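Local structure of protein adenylyltransferase (Bartonella henselae str. Houston-1, 5NH2) at residues Leu118-Thr121 with Leu122-Asn126. The protein transfers AMP from ATP to tyrosine or threonine residues of specific host target proteins through its Fic (fido) domain, as part of Bartonella virulence. Numbering follows the deposited sequence.
Sequences LDQT and LAEKN
The C-terminal end of helix 109-124 in the Fic domain and the residue after it bring together L118 and L122, Q120 and E124, and T121 and K125, each pair four residues apart. On the buried face, CG of L118 packs 4.0 Å from CD1 of L122, and the two side chains meet at a slant. Both also touch L143, so this face of the helix lies against helix 133-150. F55 and L128 add to the cover of L122.

Backbone N-H groups reach the carbonyl four residues back. N of L122 hydrogen-bonds to O of L118, N of A123 to O of D119, N of E124 to O of Q120 at 3.0 Å, and N of K125 to O of T121 at 3.0 Å. K125 is the first residue to leave helical geometry. The helix ends in a Schellman motif: N126 has positive phi, 52°, its N makes a weak hydrogen bond to O of A123, 3.3 Å away, and N of the next residue reaches back to O of L122.

On the exposed side, NE2 of Q120 makes a weak hydrogen bond of 3.3 Å to OE1 of E124. The two chains run at about a right angle, with amide and carboxylate planes 69° apart. CG of E124 sits between its own N and carbonyl carbon (chi1 70°). This turns CG back toward the preceding turn, 3.3 Å from O of T121, and the chain runs extended from there.

T121 and K125 lie side by side, with CG2 of T121 3.8 Å from CD of K125. OG1 of T121 turns back to hydrogen-bond with O of R117.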
ATOM      1  N   LEU A 118     -17.439   0.181 -10.823  1.00 35.45           N
ATOM      2  CA  LEU A 118     -17.011  -0.275  -9.514  1.00 37.27           C
ATOM      3  C   LEU A 118     -18.144  -0.125  -8.506  1.00 35.05           C
ATOM      4  O   LEU A 118     -18.464  -1.084  -7.778  1.00 31.12           O
ATOM      5  CB  LEU A 118     -15.757   0.461  -9.085  1.00 30.22           C
ATOM      6  CG  LEU A 118     -15.423   0.232  -7.610  1.00 43.89           C
ATOM      7  CD1 LEU A 118     -14.106  -0.479  -7.471  1.00 50.47           C
ATOM      8  CD2 LEU A 118     -15.429   1.539  -6.788  1.00 40.48           C
ATOM      9  N   ASP A 119     -18.873   1.003  -8.582  1.00 35.35           N
ATOM     10  CA  ASP A 119     -20.058   1.181  -7.735  1.00 34.57           C
ATOM     11  C   ASP A 119     -21.074   0.069  -7.957  1.00 40.34           C
ATOM     12  O   ASP A 119     -21.616  -0.486  -6.997  1.00 47.74           O
ATOM     13  CB  ASP A 119     -20.721   2.531  -7.984  1.00 32.25           C
ATOM     14  CG  ASP A 119     -19.932   3.714  -7.362  1.00 41.95           C
ATOM     15  OD1 ASP A 119     -18.753   3.536  -6.975  1.00 34.27           O
ATOM     16  OD2 ASP A 119     -20.490   4.837  -7.303  1.00 34.62           O
ATOM     17  N   GLN A 120     -21.358  -0.277  -9.213  1.00 41.75           N
ATOM     18  CA  GLN A 120     -22.375  -1.311  -9.408  1.00 41.94           C
ATOM     19  C   GLN A 120     -21.879  -2.656  -8.880  1.00 43.38           C
ATOM     20  O   GLN A 120     -22.645  -3.407  -8.256  1.00 43.90           O
ATOM     21  CB  GLN A 120     -22.768  -1.410 -10.878  1.00 36.81           C
ATOM     22  CG  GLN A 120     -23.613  -2.622 -11.213  1.00 55.24           C
ATOM     23  CD  GLN A 120     -25.098  -2.408 -10.944  1.00 69.55           C
ATOM     24  OE1 GLN A 120     -25.507  -1.423 -10.328  1.00 78.92           O
ATOM     25  NE2 GLN A 120     -25.909  -3.338 -11.406  1.00 77.96           N
ATOM     26  N   THR A 121     -20.576  -2.952  -9.054  1.00 36.60           N
ATOM     27  CA  THR A 121     -20.150  -4.314  -8.765  1.00 38.99           C
ATOM     28  C   THR A 121     -20.220  -4.589  -7.272  1.00 49.02           C
ATOM     29  O   THR A 121     -20.926  -5.510  -6.831  1.00 48.76           O
ATOM     30  CB  THR A 121     -18.746  -4.556  -9.289  1.00 43.90           C
ATOM     31  OG1 THR A 121     -18.743  -4.315 -10.690  1.00 52.10           O
ATOM     32  CG2 THR A 121     -18.374  -6.012  -9.082  1.00 48.54           C
ATOM     33  N   LEU A 122     -19.550  -3.736  -6.481  1.00 45.29           N
ATOM     34  CA  LEU A 122     -19.602  -3.826  -5.035  1.00 38.54           C
ATOM     35  C   LEU A 122     -21.032  -3.852  -4.536  1.00 48.49           C
ATOM     36  O   LEU A 122     -21.317  -4.492  -3.518  1.00 45.58           O
ATOM     37  CB  LEU A 122     -18.839  -2.656  -4.416  1.00 33.82           C
ATOM     38  CG  LEU A 122     -17.320  -2.759  -4.615  1.00 39.57           C
ATOM     39  CD1 LEU A 122     -16.588  -1.489  -4.145  1.00 32.21           C
ATOM     40  CD2 LEU A 122     -16.797  -3.990  -3.874  1.00 40.19           C
ATOM     41  N   ALA A 123     -21.957  -3.194  -5.242  1.00 50.30           N
ATOM     42  CA  ALA A 123     -23.294  -3.122  -4.678  1.00 42.90           C
ATOM     43  C   ALA A 123     -24.023  -4.440  -4.876  1.00 52.96           C
ATOM     44  O   ALA A 123     -24.684  -4.928  -3.950  1.00 57.59           O
ATOM     45  CB  ALA A 123     -24.059  -1.963  -5.307  1.00 39.42           C
ATOM     46  N   GLU A 124     -23.876  -5.053  -6.066  1.00 53.88           N
ATOM     47  CA  GLU A 124     -24.626  -6.273  -6.345  1.00 56.63           C
ATOM     48  C   GLU A 124     -24.012  -7.473  -5.637  1.00 58.01           C
ATOM     49  O   GLU A 124     -24.723  -8.427  -5.305  1.00 62.61           O
ATOM     50  CB  GLU A 124     -24.719  -6.516  -7.859  1.00 63.45           C
ATOM     51  CG  GLU A 124     -23.416  -6.920  -8.560  1.00 71.26           C
ATOM     52  CD  GLU A 124     -23.481  -6.752 -10.087  1.00 81.38           C
ATOM     53  OE1 GLU A 124     -24.523  -6.266 -10.601  1.00 81.91           O
ATOM     54  OE2 GLU A 124     -22.483  -7.107 -10.764  1.00 82.32           O
ATOM     55  N   LYS A 125     -22.714  -7.430  -5.363  1.00 52.12           N
ATOM     56  CA  LYS A 125     -22.008  -8.484  -4.649  1.00 53.38           C
ATOM     57  C   LYS A 125     -21.955  -8.239  -3.141  1.00 55.36           C
ATOM     58  O   LYS A 125     -21.169  -8.900  -2.456  1.00 57.82           O
ATOM     59  CB  LYS A 125     -20.606  -8.657  -5.234  1.00 49.55           C
ATOM     60  CG  LYS A 125     -20.673  -9.123  -6.702  1.00 51.24           C
ATOM     61  CD  LYS A 125     -19.310  -9.282  -7.354  1.00 52.13           C
ATOM     62  CE  LYS A 125     -19.437  -9.901  -8.765  1.00 52.17           C
ATOM     63  NZ  LYS A 125     -20.208 -11.154  -8.686  1.00 56.85           N
ATOM     64  N   ASN A 126     -22.715  -7.249  -2.635  1.00 49.50           N
ATOM     65  CA  ASN A 126     -22.829  -6.937  -1.204  1.00 52.14           C
ATOM     66  C   ASN A 126     -21.456  -6.752  -0.555  1.00 49.22           C
ATOM     67  O   ASN A 126     -21.110  -7.381   0.453  1.00 44.74           O
ATOM     68  CB  ASN A 126     -23.663  -7.995  -0.476  1.00 50.74           C
ATOM     69  CG  ASN A 126     -25.082  -8.073  -1.032  1.00 74.90           C
ATOM     70  OD1 ASN A 126     -25.702  -7.044  -1.327  1.00 82.96           O
ATOM     71  ND2 ASN A 126     -25.593  -9.294  -1.214  1.00 83.78           N
TER